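Local structure of racemase (Pseudovibrio sp. JE062, 3MKC) at residues I18-Q23 with E381-L386; Y193-L198 with L232-A237. The protein is a racemase-like member of the enolase superfamily, pairing an N-terminal capping domain with a TIM-barrel domain of the mandelate racemase and muconate lactonizing enzyme type. All coordinates share one frame; numbering follows the deposited sequence.

Contact 1 (I18-Q23 with E381-L386)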
ATOM      1  N   ILE A  18     -15.677  10.434  -1.298  1.00 21.39           N
ATOM      2  CA  ILE A  18     -16.600  10.047  -0.243  1.00 20.81           C
ATOM      3  C   ILE A  18     -15.960   9.674   1.078  1.00 21.09           C
ATOM      4  O   ILE A  18     -15.474   8.559   1.250  1.00 21.75           O
ATOM      5  CB  ILE A  18     -17.465   8.861  -0.713  1.00 21.32           C
ATOM      6  CG1 ILE A  18     -18.191   9.243  -2.001  1.00 20.74           C
ATOM      7  CG2 ILE A  18     -18.446   8.457   0.383  1.00 21.56           C
ATOM      8  CD1 ILE A  18     -18.867   8.084  -2.697  1.00 23.35           C
ATOM      9  N   PRO A  19     -15.958  10.606   2.038  1.00 21.52           N
ATOM     10  CA  PRO A  19     -15.381  10.368   3.364  1.00 22.74           C
ATOM     11  C   PRO A  19     -16.107   9.221   4.062  1.00 23.64           C
ATOM     12  O   PRO A  19     -17.335   9.186   4.077  1.00 24.64           O
ATOM     13  CB  PRO A  19     -15.614  11.696   4.083  1.00 22.53           C
ATOM     14  CG  PRO A  19     -15.552  12.694   2.969  1.00 23.70           C
ATOM     15  CD  PRO A  19     -16.345  12.019   1.877  1.00 23.19           C
ATOM     16  N   VAL A  20     -15.359   8.281   4.627  1.00 23.85           N
ATOM     17  CA  VAL A  20     -15.971   7.163   5.332  1.00 24.87           C
ATOM     18  C   VAL A  20     -15.334   7.020   6.709  1.00 26.79           C
ATOM     19  O   VAL A  20     -14.140   6.739   6.828  1.00 25.89           O
ATOM     20  CB  VAL A  20     -15.808   5.838   4.554  1.00 24.60           C
ATOM     21  CG1 VAL A  20     -16.464   4.697   5.333  1.00 25.20           C
ATOM     22  CG2 VAL A  20     -16.439   5.963   3.168  1.00 24.08           C
ATOM     23  N   ASN A  21     -16.139   7.220   7.749  1.00 28.85           N
ATOM     24  CA  ASN A  21     -15.661   7.128   9.124  1.00 31.17           C
ATOM     25  C   ASN A  21     -16.451   6.092   9.911  1.00 30.87           C
ATOM     26  O   ASN A  21     -17.685   6.113   9.916  1.00 31.61           O
ATOM     27  CB  ASN A  21     -15.792   8.486   9.820  1.00 33.81           C
ATOM     28  CG  ASN A  21     -14.821   9.516   9.278  1.00 36.49           C
ATOM     29  OD1 ASN A  21     -13.615   9.438   9.524  1.00 38.33           O
ATOM     30  ND2 ASN A  21     -15.341  10.488   8.530  1.00 37.94           N
ATOM     31  N   TYR A  22     -15.739   5.185  10.568  1.00 30.90           N
ATOM     32  CA  TYR A  22     -16.376   4.153  11.376  1.00 31.08           C
ATOM     33  C   TYR A  22     -16.118   4.458  12.846  1.00 32.80           C
ATOM     34  O   TYR A  22     -14.976   4.680  13.246  1.00 33.94           O
ATOM     35  CB  TYR A  22     -15.808   2.772  11.048  1.00 30.68           C
ATOM     36  CG  TYR A  22     -16.493   1.663  11.814  1.00 28.70           C
ATOM     37  CD1 TYR A  22     -17.697   1.124  11.369  1.00 29.12           C
ATOM     38  CD2 TYR A  22     -15.962   1.193  13.016  1.00 28.62           C
ATOM     39  CE1 TYR A  22     -18.364   0.140  12.105  1.00 30.05           C
ATOM     40  CE2 TYR A  22     -16.619   0.214  13.760  1.00 29.59           C
ATOM     41  CZ  TYR A  22     -17.818  -0.308  13.297  1.00 29.96           C
ATOM     42  OH  TYR A  22     -18.478  -1.277  14.028  1.00 32.90           O
ATOM     43  N   GLN A  23     -17.174   4.464  13.650  1.00 34.44           N
ATOM     44  CA  GLN A  23     -17.034   4.747  15.073  1.00 35.16           C
ATOM     45  C   GLN A  23     -17.161   3.475  15.906  1.00 35.80           C
ATOM     46  O   GLN A  23     -16.166   2.955  16.416  1.00 36.55           O
ATOM     47  CB  GLN A  23     -18.083   5.764  15.500  1.00 35.41           C
ATOM     48  N   GLU A 381     -25.455  -1.233   2.120  1.00 30.95           N
ATOM     49  CA  GLU A 381     -26.069  -1.362   3.441  1.00 30.89           C
ATOM     50  C   GLU A 381     -25.106  -0.870   4.516  1.00 30.87           C
ATOM     51  O   GLU A 381     -25.507  -0.215   5.478  1.00 30.81           O
ATOM     52  CB  GLU A 381     -26.441  -2.818   3.745  1.00 32.50           C
ATOM     53  CG  GLU A 381     -27.596  -3.377   2.932  1.00 35.58           C
ATOM     54  CD  GLU A 381     -28.166  -4.653   3.541  1.00 38.12           C
ATOM     55  OE1 GLU A 381     -27.399  -5.619   3.740  1.00 38.76           O
ATOM     56  OE2 GLU A 381     -29.383  -4.691   3.825  1.00 41.05           O
ATOM     57  N   PHE A 382     -23.830  -1.191   4.347  1.00 30.21           N
ATOM     58  CA  PHE A 382     -22.827  -0.783   5.314  1.00 28.68           C
ATOM     59  C   PHE A 382     -22.642   0.731   5.327  1.00 29.02           C
ATOM     60  O   PHE A 382     -22.626   1.348   6.390  1.00 29.53           O
ATOM     61  CB  PHE A 382     -21.489  -1.449   5.009  1.00 28.16           C
ATOM     62  CG  PHE A 382     -20.444  -1.171   6.038  1.00 28.05           C
ATOM     63  CD1 PHE A 382     -20.577  -1.678   7.326  1.00 27.75           C
ATOM     64  CD2 PHE A 382     -19.349  -0.370   5.738  1.00 28.46           C
ATOM     65  CE1 PHE A 382     -19.637  -1.390   8.304  1.00 29.14           C
ATOM     66  CE2 PHE A 382     -18.401  -0.074   6.709  1.00 28.32           C
ATOM     67  CZ  PHE A 382     -18.541  -0.584   7.994  1.00 28.40           C
ATOM     68  N   LEU A 383     -22.486   1.322   4.148  1.00 29.98           N
ATOM     69  CA  LEU A 383     -22.312   2.766   4.042  1.00 30.67           C
ATOM     70  C   LEU A 383     -23.502   3.497   4.637  1.00 32.41           C
ATOM     71  O   LEU A 383     -23.348   4.343   5.515  1.00 33.12           O
ATOM     72  CB  LEU A 383     -22.159   3.182   2.583  1.00 31.17           C
ATOM     73  CG  LEU A 383     -20.756   3.146   1.982  1.00 30.38           C
ATOM     74  CD1 LEU A 383     -20.825   3.627   0.546  1.00 29.67           C
ATOM     75  CD2 LEU A 383     -19.821   4.030   2.797  1.00 29.70           C
ATOM     76  N   ALA A 384     -24.691   3.159   4.148  1.00 33.55           N
ATOM     77  CA  ALA A 384     -25.918   3.784   4.615  1.00 34.01           C
ATOM     78  C   ALA A 384     -26.048   3.698   6.129  1.00 34.49           C
ATOM     79  O   ALA A 384     -26.625   4.586   6.753  1.00 36.11           O
ATOM     80  CB  ALA A 384     -27.121   3.131   3.946  1.00 34.06           C
ATOM     81  N   SER A 385     -25.509   2.634   6.721  1.00 33.50           N
ATOM     82  CA  SER A 385     -25.586   2.464   8.169  1.00 32.13           C
ATOM     83  C   SER A 385     -24.621   3.418   8.854  1.00 32.33           C
ATOM     84  O   SER A 385     -24.511   3.432  10.082  1.00 31.98           O
ATOM     85  CB  SER A 385     -25.242   1.026   8.567  1.00 33.26           C
ATOM     86  OG  SER A 385     -23.841   0.805   8.533  1.00 33.86           O
ATOM     87  N   LEU A 386     -23.917   4.207   8.048  1.00 32.03           N
ATOM     88  CA  LEU A 386     -22.955   5.176   8.557  1.00 32.21           C
ATOM     89  C   LEU A 386     -21.712   4.474   9.093  1.00 33.86           C
ATOM     90  O   LEU A 386     -20.607   4.740   8.566  1.00 35.88           O
ATOM     91  CB  LEU A 386     -23.610   6.024   9.652  1.00 29.64           C
ATOM     92  CG  LEU A 386     -22.992   7.389   9.952  1.00 28.55           C
ATOM     93  CD1 LEU A 386     -22.790   8.163   8.653  1.00 27.79           C
ATOM     94  CD2 LEU A 386     -23.910   8.156  10.904  1.00 28.80           C
TER
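Val20 and Tyr22, alternate residues of strand 12-22, meet Leu383 and Phe382 from the last turn of the C-terminal helix 380-384. Both meetings are apolar. Val20 offers its CG2 methyl, which comes to 3.9 Å from CD2 of Leu383, and the two side chains cross at about a right angle. With CG1 anti to the backbone N (chi1 180°), it is CG2 and not CG1 that meets Leu383. The aromatic pair touches through few atoms: CD1 of Tyr22 lies 3.9 Å from CZ of Phe382, with Tyr22 CE1 a little farther from the same carbon, 4.2 Å. These two side chains also cross at about a right angle. Phe382 reaches across with its CG anti to the backbone N (chi1 -175°).

Polar groups add little across the interface. The carbonyl oxygens of Asn21 and Leu386 stand 3.5 Å apart, two acceptors that cannot bond to each other. Hydrogen bonds form instead at the end of the helix, where the residues after it bond back to its carbonyls: Ser385 N to Glu381 O at 3.1 Å, and Ser385 OG to Phe382 O, a bond modelled unusually short.

Strand 12-22 pairs on its own account with strand 29-38 through backbone bonds such as Val20 with Thr31. Leu350 of helix 349-353 touches both Val20 and Phe382, and Tyr353 meets the Phe382 ring. With methyls and ring carbons doing the touching, the end of the modelled chain packs against the outer strand 12-22 of the N-terminal sheet by shape and apolar burial rather than by directed bonds.

Contact 2 (Y193-L198 with L232-A237); sequences YYLREL and LELYFA
Leu232 reaches into the side of helix 188-202 and touches Leu195 and Arg196 with its two methyls. The apolar contacts begin with CD1 of Leu232, which lies 4.0 Å from CB of Leu195. With CG of Leu232 anti to the carbonyl carbon (chi1 -63°), the branch points at the helix. A looser contact follows two residues on, where CD1 of Leu234 stands 4.3 Å from CD1 of Leu195. The CD1 methyl of Leu232 also lies against the helix backbone, 3.8 Å from the carbonyl oxygen of Leu195.

The second kind of contact sets hydrocarbon beside a charged group. Arg196 crosses Leu232 at about a right angle; its CG lies 3.8 Å from CD1 of Leu232 and 3.9 Å from CD2 of Leu232. The arginine chain runs extended from CG to NE, then bends at its end (chi4 -62°), with one face of the guanidinium over CG of Leu232 and NH1 3.7 Å from Leu232 CD2. The charge is met outside the two segments by Asp231, whose OD2 forms a salt bridge with NH1, while Ser228 O takes a weak hydrogen bond from NH2.

The contact joins a helix of the barrel domain to the loop that leads into strand 236-238, which is parallel to strand 207-211. Leu195 also rests on Val210 of strand 207-211 and Leu234 on Met208, so Leu195 and Leu234 lie between the helix and strand 207-211. Farther round the helix, Tyr194, Glu197 and Leu198 pack on helix 154-170.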
ATOM      1  N   TYR A 193      15.666  -9.697  22.137  1.00 23.29           N
ATOM      2  CA  TYR A 193      15.100 -10.832  22.859  1.00 23.93           C
ATOM      3  C   TYR A 193      13.716 -11.120  22.298  1.00 23.79           C
ATOM      4  O   TYR A 193      13.379 -12.259  21.967  1.00 23.82           O
ATOM      5  CB  TYR A 193      14.992 -10.498  24.352  1.00 25.68           C
ATOM      6  CG  TYR A 193      14.129 -11.470  25.122  1.00 26.44           C
ATOM      7  CD1 TYR A 193      14.569 -12.767  25.380  1.00 27.94           C
ATOM      8  CD2 TYR A 193      12.853 -11.107  25.548  1.00 27.87           C
ATOM      9  CE1 TYR A 193      13.756 -13.683  26.045  1.00 29.12           C
ATOM     10  CE2 TYR A 193      12.029 -12.017  26.213  1.00 29.47           C
ATOM     11  CZ  TYR A 193      12.490 -13.300  26.455  1.00 29.90           C
ATOM     12  OH  TYR A 193      11.683 -14.209  27.098  1.00 33.12           O
ATOM     13  N   TYR A 194      12.929 -10.058  22.192  1.00 23.05           N
ATOM     14  CA  TYR A 194      11.568 -10.106  21.677  1.00 22.57           C
ATOM     15  C   TYR A 194      11.484 -10.806  20.323  1.00 23.07           C
ATOM     16  O   TYR A 194      10.726 -11.760  20.143  1.00 23.05           O
ATOM     17  CB  TYR A 194      11.057  -8.670  21.561  1.00 21.90           C
ATOM     18  CG  TYR A 194       9.707  -8.481  20.919  1.00 23.03           C
ATOM     19  CD1 TYR A 194       8.554  -8.984  21.509  1.00 22.35           C
ATOM     20  CD2 TYR A 194       9.576  -7.734  19.748  1.00 22.44           C
ATOM     21  CE1 TYR A 194       7.299  -8.739  20.954  1.00 22.42           C
ATOM     22  CE2 TYR A 194       8.332  -7.484  19.189  1.00 23.48           C
ATOM     23  CZ  TYR A 194       7.199  -7.987  19.795  1.00 22.58           C
ATOM     24  OH  TYR A 194       5.967  -7.724  19.248  1.00 22.93           O
ATOM     25  N   LEU A 195      12.266 -10.320  19.368  1.00 21.26           N
ATOM     26  CA  LEU A 195      12.260 -10.886  18.034  1.00 20.76           C
ATOM     27  C   LEU A 195      12.749 -12.323  18.040  1.00 20.75           C
ATOM     28  O   LEU A 195      12.328 -13.127  17.222  1.00 21.30           O
ATOM     29  CB  LEU A 195      13.116 -10.024  17.105  1.00 20.63           C
ATOM     30  CG  LEU A 195      12.612  -8.581  16.971  1.00 21.58           C
ATOM     31  CD1 LEU A 195      13.526  -7.798  16.033  1.00 21.31           C
ATOM     32  CD2 LEU A 195      11.186  -8.577  16.436  1.00 20.81           C
ATOM     33  N   ARG A 196      13.638 -12.651  18.969  1.00 22.03           N
ATOM     34  CA  ARG A 196      14.140 -14.012  19.048  1.00 23.34           C
ATOM     35  C   ARG A 196      13.029 -14.939  19.519  1.00 23.04           C
ATOM     36  O   ARG A 196      12.920 -16.081  19.063  1.00 23.07           O
ATOM     37  CB  ARG A 196      15.330 -14.086  20.002  1.00 24.21           C
ATOM     38  CG  ARG A 196      16.621 -13.600  19.383  1.00 27.36           C
ATOM     39  CD  ARG A 196      17.755 -13.524  20.394  1.00 28.41           C
ATOM     40  NE  ARG A 196      19.006 -13.184  19.729  1.00 27.86           N
ATOM     41  CZ  ARG A 196      19.567 -13.944  18.798  1.00 29.96           C
ATOM     42  NH1 ARG A 196      18.987 -15.081  18.437  1.00 29.22           N
ATOM     43  NH2 ARG A 196      20.695 -13.566  18.211  1.00 30.75           N
ATOM     44  N   GLU A 197      12.195 -14.443  20.427  1.00 23.95           N
ATOM     45  CA  GLU A 197      11.098 -15.251  20.949  1.00 24.49           C
ATOM     46  C   GLU A 197      10.021 -15.454  19.896  1.00 25.05           C
ATOM     47  O   GLU A 197       9.479 -16.549  19.760  1.00 24.54           O
ATOM     48  CB  GLU A 197      10.492 -14.600  22.196  1.00 25.33           C
ATOM     49  CG  GLU A 197      11.460 -14.524  23.359  1.00 28.20           C
ATOM     50  CD  GLU A 197      12.015 -15.884  23.740  1.00 30.03           C
ATOM     51  OE1 GLU A 197      11.231 -16.741  24.202  1.00 32.22           O
ATOM     52  OE2 GLU A 197      13.236 -16.098  23.571  1.00 31.25           O
ATOM     53  N   LEU A 198       9.717 -14.401  19.145  1.00 23.79           N
ATOM     54  CA  LEU A 198       8.697 -14.496  18.110  1.00 22.36           C
ATOM     55  C   LEU A 198       9.151 -15.422  16.995  1.00 21.50           C
ATOM     56  O   LEU A 198       8.355 -16.198  16.461  1.00 21.16           O
ATOM     57  CB  LEU A 198       8.378 -13.110  17.548  1.00 23.09           C
ATOM     58  CG  LEU A 198       7.760 -12.124  18.540  1.00 22.97           C
ATOM     59  CD1 LEU A 198       7.375 -10.840  17.822  1.00 22.82           C
ATOM     60  CD2 LEU A 198       6.528 -12.750  19.181  1.00 25.23           C
ATOM     61  N   LEU A 232      18.572 -14.798  13.094  1.00 21.95           N
ATOM     62  CA  LEU A 232      17.122 -14.927  12.966  1.00 20.36           C
ATOM     63  C   LEU A 232      16.706 -14.939  11.497  1.00 20.42           C
ATOM     64  O   LEU A 232      15.572 -15.266  11.165  1.00 20.15           O
ATOM     65  CB  LEU A 232      16.411 -13.785  13.697  1.00 19.35           C
ATOM     66  CG  LEU A 232      16.647 -13.738  15.208  1.00 21.18           C
ATOM     67  CD1 LEU A 232      15.791 -12.643  15.816  1.00 21.37           C
ATOM     68  CD2 LEU A 232      16.311 -15.091  15.834  1.00 21.14           C
ATOM     69  N   GLU A 233      17.630 -14.572  10.617  1.00 20.12           N
ATOM     70  CA  GLU A 233      17.350 -14.573   9.187  1.00 20.42           C
ATOM     71  C   GLU A 233      16.054 -13.852   8.823  1.00 17.22           C
ATOM     72  O   GLU A 233      15.258 -14.355   8.020  1.00 17.83           O
ATOM     73  CB  GLU A 233      17.282 -16.016   8.680  1.00 24.36           C
ATOM     74  CG  GLU A 233      18.526 -16.847   8.983  1.00 30.38           C
ATOM     75  CD  GLU A 233      18.401 -18.281   8.500  1.00 35.39           C
ATOM     76  OE1 GLU A 233      18.076 -18.482   7.309  1.00 36.91           O
ATOM     77  OE2 GLU A 233      18.629 -19.209   9.309  1.00 38.57           O
ATOM     78  N   LEU A 234      15.841 -12.679   9.404  1.00 17.49           N
ATOM     79  CA  LEU A 234      14.633 -11.905   9.127  1.00 16.18           C
ATOM     80  C   LEU A 234      14.653 -11.391   7.685  1.00 16.04           C
ATOM     81  O   LEU A 234      15.718 -11.101   7.131  1.00 15.93           O
ATOM     82  CB  LEU A 234      14.535 -10.744  10.125  1.00 17.34           C
ATOM     83  CG  LEU A 234      14.565 -11.190  11.599  1.00 18.16           C
ATOM     84  CD1 LEU A 234      14.597  -9.980  12.521  1.00 18.94           C
ATOM     85  CD2 LEU A 234      13.338 -12.059  11.894  1.00 18.64           C
ATOM     86  N   TYR A 235      13.472 -11.284   7.082  1.00 14.48           N
ATOM     87  CA  TYR A 235      13.358 -10.827   5.705  1.00 12.51           C
ATOM     88  C   TYR A 235      13.745  -9.359   5.558  1.00 12.47           C
ATOM     89  O   TYR A 235      14.463  -8.997   4.629  1.00 15.06           O
ATOM     90  CB  TYR A 235      11.939 -11.027   5.181  1.00 12.13           C
ATOM     91  CG  TYR A 235      11.867 -10.860   3.688  1.00 12.69           C
ATOM     92  CD1 TYR A 235      11.964 -11.964   2.839  1.00 12.30           C
ATOM     93  CD2 TYR A 235      11.772  -9.593   3.115  1.00 11.64           C
ATOM     94  CE1 TYR A 235      11.967 -11.809   1.459  1.00 12.87           C
ATOM     95  CE2 TYR A 235      11.782  -9.427   1.746  1.00 10.78           C
ATOM     96  CZ  TYR A 235      11.881 -10.533   0.918  1.00 11.64           C
ATOM     97  OH  TYR A 235      11.921 -10.363  -0.452  1.00 13.97           O
ATOM     98  N   PHE A 236      13.251  -8.508   6.451  1.00 11.35           N
ATOM     99  CA  PHE A 236      13.625  -7.104   6.384  1.00 11.24           C
ATOM    100  C   PHE A 236      13.414  -6.315   7.663  1.00 13.32           C
ATOM    101  O   PHE A 236      12.754  -6.781   8.599  1.00 15.29           O
ATOM    102  CB  PHE A 236      12.959  -6.403   5.176  1.00 11.17           C
ATOM    103  CG  PHE A 236      11.457  -6.178   5.287  1.00 12.92           C
ATOM    104  CD1 PHE A 236      10.879  -5.604   6.422  1.00 12.31           C
ATOM    105  CD2 PHE A 236      10.643  -6.422   4.183  1.00 12.30           C
ATOM    106  CE1 PHE A 236       9.515  -5.275   6.447  1.00 12.70           C
ATOM    107  CE2 PHE A 236       9.278  -6.097   4.190  1.00 12.13           C
ATOM    108  CZ  PHE A 236       8.713  -5.520   5.325  1.00 13.83           C
ATOM    109  N   ALA A 237      14.016  -5.129   7.703  1.00 12.40           N
ATOM    110  CA  ALA A 237      13.916  -4.234   8.842  1.00 11.33           C
ATOM    111  C   ALA A 237      13.229  -2.966   8.345  1.00 12.97           C
ATOM    112  O   ALA A 237      13.811  -2.192   7.583  1.00 11.60           O
ATOM    113  CB  ALA A 237      15.290  -3.916   9.374  1.00 10.13           C
TER

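The two contacts hold different elements, their centres about 38 Å apart and their nearest atoms about 24 Å apart. Contact 1 is a surface contact that brings the C-terminal end of the modelled chain back to the sheet of the N-terminal domain; contact 2 is partly buried and belongs to the barrel domain. Along the chain, contact 2 is nested inside the long loop that contact 1 closes. Neither has a hydrogen bond between its segments. Contact 1 combines an aliphatic pair with an aromatic one, whereas in contact 2 aliphatic leucines lie beside helix backbone and a guanidinium whose charge is met by a neighbouring aspartate.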